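Local coordinates for Lmo2125 protein (PDB 5TU0), which binds maltose and probably delivers it, as a lipoprotein at the cell membrane, to a sugar uptake transporter, at residues F144-T147 / N153-F156; D222-Q227 / A234-G239. The protein carries 2 engineered substitutions. All coordinates share one frame; numbering follows the deposited sequence.

Overall arrangement
Contacts 1 and 2 follow each other along the chain: contact 1 bridges two parts of the loop between helix 132-138 and strand 156-157 before contact 2 sets helix 217-229 against strand 235-238. Their centres lie about 12 Å apart, on the same side of the centre of the chain, contact 1 about 28 Å from it and contact 2 about 17 Å. They meet directly, with Gly155 O 3.1 Å from Ala235 N, a probable hydrogen bond, where the parallel pairing of strands 156-157 and 235-238 begins, and CZ of Phe144 packs 3.6 Å from CB of Ala234. The mixed sheet therefore joins the remote loop to the part of the fold nearer the bound maltose.

Contact 1. Residues F144-T147 / N153-F156; sequences FAFT and NTGF
Ala145 and Asn153 face each other across a single backbone bridge, their CA atoms 4.4 Å apart. Thr154 N donates to Phe144 O at 3.0 Å, and the bond is nearly straight, 174° at the hydrogen. Asn153 CA lies 3.6 Å from the same Phe144 O in a CA-H...O contact.

The Asn153 side chain folds back over its own backbone: with CG anti to the backbone N (chi1 -174°), OD1 accepts from Gly155 N at 2.6 Å, the donor lying above the amide's carbonyl plane. This is an Asx turn. ND2 of the same amide is bonded to Asp141 O, so both ends of the group are held and its rotation is fixed. The flat amide also lies against the Phe144 backbone, ND2 coming to 3.5 Å from Phe144 C.

Phe144 packs on Gly155 with its CB, 3.6 Å from Gly155 N, and with the near side of its ring, CG and CD2 both 3.9 Å from Gly155 CA; the far end of the ring leads on toward Leu124, Leu138 and Ala234. On the other flank, the Thr154 methyl CG2 touches CD1 of Phe146 at 3.8 Å, the two side chains crossing obliquely, and Pro211 packs on both. Thr154 OG1 is bonded to Lys232 O and also receives a hydrogen bond from a water, which makes a weak one to Ala145 O and sits in plane at the edge of the Phe146 ring.

The arrangement is an Asx turn next to a single backbone bridge, in the loop that leads into strand 156-157 of the mixed sheet in this solute-binding fold.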
loop_
_atom_site.group_PDB
_atom_site.type_symbol
_atom_site.label_atom_id
_atom_site.label_comp_id
_atom_site.label_asym_id
_atom_site.label_seq_id
_atom_site.Cartn_x
_atom_site.Cartn_y
_atom_site.Cartn_z
ATOM N N PHE A 144 6.648 24.113 -16.970
ATOM C CA PHE A 144 5.528 23.269 -16.529
ATOM C C PHE A 144 4.260 24.081 -16.221
ATOM O O PHE A 144 3.359 23.591 -15.558
ATOM C CB PHE A 144 5.944 22.453 -15.302
ATOM C CG PHE A 144 7.244 21.737 -15.479
ATOM C CD1 PHE A 144 7.393 20.797 -16.499
ATOM C CD2 PHE A 144 8.318 21.991 -14.637
ATOM C CE1 PHE A 144 8.595 20.134 -16.686
ATOM C CE2 PHE A 144 9.524 21.329 -14.820
ATOM C CZ PHE A 144 9.658 20.392 -15.841
ATOM N N ALA A 145 4.196 25.317 -16.714
ATOM C CA ALA A 145 3.032 26.172 -16.501
ATOM C C ALA A 145 1.787 25.531 -17.106
ATOM O O ALA A 145 1.863 24.843 -18.129
ATOM C CB ALA A 145 3.256 27.555 -17.114
ATOM N N PHE A 146 0.659 25.738 -16.437
ATOM C CA PHE A 146 -0.636 25.226 -16.873
ATOM C C PHE A 146 -1.344 26.480 -17.349
ATOM O O PHE A 146 -2.077 27.122 -16.608
ATOM C CB PHE A 146 -1.336 24.548 -15.700
ATOM C CG PHE A 146 -2.578 23.807 -16.078
ATOM C CD1 PHE A 146 -2.494 22.540 -16.634
ATOM C CD2 PHE A 146 -3.817 24.346 -15.840
ATOM C CE1 PHE A 146 -3.636 21.828 -16.963
ATOM C CE2 PHE A 146 -4.963 23.651 -16.173
ATOM C CZ PHE A 146 -4.874 22.390 -16.735
ATOM N N THR A 147 -1.091 26.825 -18.607
ATOM C CA THR A 147 -1.520 28.112 -19.185
ATOM C C THR A 147 -3.010 28.478 -19.174
ATOM O O THR A 147 -3.345 29.669 -19.200
ATOM C CB THR A 147 -0.949 28.275 -20.604
ATOM O OG1 THR A 147 -1.316 27.140 -21.392
ATOM C CG2 THR A 147 0.580 28.364 -20.543
ATOM N N ASN A 153 0.692 25.495 -12.068
ATOM C CA ASN A 153 1.829 24.722 -12.536
ATOM C C ASN A 153 1.652 23.245 -12.200
ATOM O O ASN A 153 1.080 22.908 -11.178
ATOM C CB ASN A 153 3.085 25.333 -11.871
ATOM C CG ASN A 153 4.393 24.725 -12.368
ATOM O OD1 ASN A 153 4.761 23.622 -11.972
ATOM N ND2 ASN A 153 5.133 25.485 -13.189
ATOM N N THR A 154 2.141 22.378 -13.090
ATOM C CA THR A 154 2.036 20.931 -12.928
ATOM C C THR A 154 3.396 20.269 -12.757
ATOM O O THR A 154 3.520 19.061 -13.001
ATOM C CB THR A 154 1.302 20.286 -14.143
ATOM O OG1 THR A 154 1.987 20.619 -15.371
ATOM C CG2 THR A 154 -0.144 20.769 -14.215
ATOM N N GLY A 155 4.405 21.045 -12.339
ATOM C CA GLY A 155 5.763 20.527 -12.126
ATOM C C GLY A 155 5.745 19.279 -11.264
ATOM O O GLY A 155 6.341 18.247 -11.617
ATOM N N PHE A 156 5.045 19.384 -10.144
ATOM C CA PHE A 156 4.846 18.270 -9.211
ATOM C C PHE A 156 3.351 18.123 -8.954
ATOM O O PHE A 156 2.659 19.131 -8.750
ATOM C CB PHE A 156 5.573 18.526 -7.888
ATOM C CG PHE A 156 5.118 17.628 -6.768
ATOM C CD1 PHE A 156 5.457 16.295 -6.760
ATOM C CD2 PHE A 156 4.337 18.122 -5.725
ATOM C CE1 PHE A 156 5.025 15.454 -5.735
ATOM C CE2 PHE A 156 3.916 17.288 -4.690
ATOM C CZ PHE A 156 4.257 15.962 -4.700
HETATM O O HOH W 1 1.242 22.258 -17.293
#

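Contact 2. Residues D222-Q227 / A234-G239; sequences DFIQDQ and AAILGG
Ile224 against Ile236 is a small apolar helix-on-sheet contact, in which helix 217-229 packs on strand 235-238 of the mixed sheet. It is buried, its centre about 17 Å from that of the chain, and only 112 Å² is lost between the two segments. No hydrogen bond crosses it. The nearest CA atoms, those of the two isoleucines, are 7.9 Å apart, so side chains alone fill the gap.

Both CB atoms point toward the opposite segment, and the branches meet methyl to methyl: CG2 of Ile224 lies 4.1 Å from CG2 of Ile236 and 4.2 Å from its CD1. A single methyl of the helix residue thus rests against two of the strand residue. On the helix, CG2 of Ile224 stands anti to the backbone N, while CG1 takes the place beside that nitrogen (chi1 -67°). Ile236 has its CG1 between its backbone N and carbonyl carbon (chi1 64°), and the extended continuation of that branch carries CD1 to the helix as well. Beside this pair, the side chain of Gln225 starts away from the strand but bends back, and its terminal amide lies near CD1 of Ile236. That side chain is about 8 Å from a bound glucose unit of the maltose.

Neighbouring parts of the fold complete the apolar layer. Ile224 also touches Met214, and Ile236 packs on Tyr119 of strand 105-121 and on Leu157 of strand 156-157. Strand 235-238 lies between those two strands, antiparallel to the first and parallel to the second. Such a helix laid over a sheet is the alpha/beta packing of periplasmic-binding-protein domains, here joining helix 217-229 to the sheet beside the maltose site.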
loop_
_atom_site.group_PDB
_atom_site.type_symbol
_atom_site.label_atom_id
_atom_site.label_comp_id
_atom_site.label_asym_id
_atom_site.label_seq_id
_atom_site.Cartn_x
_atom_site.Cartn_y
_atom_site.Cartn_z
ATOM N N ASP A 222 -7.158 10.631 -13.016
ATOM C CA ASP A 222 -7.132 10.684 -14.486
ATOM C C ASP A 222 -6.310 11.882 -14.958
ATOM O O ASP A 222 -5.507 11.771 -15.888
ATOM C CB ASP A 222 -8.539 10.776 -15.097
ATOM C CG ASP A 222 -9.291 9.435 -15.112
ATOM O OD1 ASP A 222 -8.747 8.385 -14.702
ATOM O OD2 ASP A 222 -10.456 9.441 -15.557
ATOM N N PHE A 223 -6.517 13.018 -14.305
ATOM C CA PHE A 223 -5.802 14.240 -14.633
ATOM C C PHE A 223 -4.307 14.053 -14.423
ATOM O O PHE A 223 -3.502 14.352 -15.290
ATOM C CB PHE A 223 -6.310 15.386 -13.747
ATOM C CG PHE A 223 -5.587 16.680 -13.955
ATOM C CD1 PHE A 223 -5.975 17.550 -14.959
ATOM C CD2 PHE A 223 -4.523 17.040 -13.129
ATOM C CE1 PHE A 223 -5.304 18.753 -15.149
ATOM C CE2 PHE A 223 -3.846 18.242 -13.319
ATOM C CZ PHE A 223 -4.237 19.093 -14.333
ATOM N N ILE A 224 -3.944 13.565 -13.249
ATOM C CA ILE A 224 -2.550 13.357 -12.902
ATOM C C ILE A 224 -1.838 12.381 -13.855
ATOM O O ILE A 224 -0.726 12.668 -14.281
ATOM C CB ILE A 224 -2.416 12.907 -11.433
ATOM C CG1 ILE A 224 -2.845 14.041 -10.496
ATOM C CG2 ILE A 224 -0.981 12.505 -11.097
ATOM C CD1 ILE A 224 -3.062 13.579 -9.067
ATOM N N GLN A 225 -2.466 11.245 -14.179
ATOM C CA GLN A 225 -1.850 10.254 -15.071
ATOM C C GLN A 225 -1.698 10.802 -16.481
ATOM O O GLN A 225 -0.702 10.542 -17.162
ATOM C CB GLN A 225 -2.662 8.953 -15.122
ATOM C CG GLN A 225 -2.872 8.295 -13.768
ATOM C CD GLN A 225 -1.601 8.128 -12.979
ATOM O OE1 GLN A 225 -1.546 8.459 -11.786
ATOM N NE2 GLN A 225 -0.564 7.646 -13.632
ATOM N N ASP A 226 -2.708 11.549 -16.914
ATOM C CA ASP A 226 -2.711 12.155 -18.228
ATOM C C ASP A 226 -1.531 13.141 -18.345
ATOM O O ASP A 226 -0.824 13.136 -19.357
ATOM C CB ASP A 226 -4.057 12.854 -18.487
ATOM C CG ASP A 226 -4.180 13.400 -19.900
ATOM O OD1 ASP A 226 -4.156 12.593 -20.861
ATOM O OD2 ASP A 226 -4.351 14.633 -20.044
ATOM N N GLN A 227 -1.313 13.969 -17.314
ATOM C CA GLN A 227 -0.200 14.950 -17.338
ATOM C C GLN A 227 1.177 14.273 -17.349
ATOM O O GLN A 227 2.072 14.658 -18.116
ATOM C CB GLN A 227 -0.287 15.926 -16.159
ATOM C CG GLN A 227 -1.538 16.801 -16.160
ATOM C CD GLN A 227 -1.577 17.797 -17.308
ATOM O OE1 GLN A 227 -2.546 17.837 -18.078
ATOM N NE2 GLN A 227 -0.535 18.598 -17.433
ATOM N N ALA A 234 6.532 16.827 -14.291
ATOM C CA ALA A 234 7.914 16.350 -14.126
ATOM C C ALA A 234 8.081 15.268 -13.063
ATOM O O ALA A 234 8.952 14.397 -13.199
ATOM C CB ALA A 234 8.833 17.515 -13.815
ATOM N N ALA A 235 7.252 15.327 -12.024
ATOM C CA ALA A 235 7.314 14.380 -10.918
ATOM C C ALA A 235 5.956 14.232 -10.251
ATOM O O ALA A 235 5.213 15.216 -10.080
ATOM C CB ALA A 235 8.350 14.844 -9.897
ATOM N N ILE A 236 5.623 12.997 -9.874
ATOM C CA ILE A 236 4.359 12.748 -9.224
ATOM C C ILE A 236 4.493 11.661 -8.182
ATOM O O ILE A 236 5.409 10.819 -8.251
ATOM C CB ILE A 236 3.251 12.260 -10.219
ATOM C CG1 ILE A 236 3.607 10.900 -10.851
ATOM C CG2 ILE A 236 3.029 13.263 -11.328
ATOM C CD1 ILE A 236 2.492 10.311 -11.697
ATOM N N LEU A 237 3.581 11.678 -7.224
ATOM C CA LEU A 237 3.501 10.641 -6.202
ATOM C C LEU A 237 2.699 9.511 -6.838
ATOM O O LEU A 237 1.709 9.783 -7.502
ATOM C CB LEU A 237 2.783 11.208 -4.983
ATOM C CG LEU A 237 2.694 10.387 -3.709
ATOM C CD1 LEU A 237 4.076 10.004 -3.213
ATOM C CD2 LEU A 237 1.945 11.198 -2.667
ATOM N N GLY A 238 3.116 8.251 -6.666
ATOM C CA GLY A 238 2.380 7.136 -7.243
ATOM C C GLY A 238 2.740 5.807 -6.634
ATOM O O GLY A 238 3.707 5.709 -5.890
ATOM N N GLY A 239 1.953 4.778 -6.939
ATOM C CA GLY A 239 2.232 3.444 -6.414
ATOM C C GLY A 239 2.968 2.605 -7.437
ATOM O O GLY A 239 2.959 2.939 -8.607
#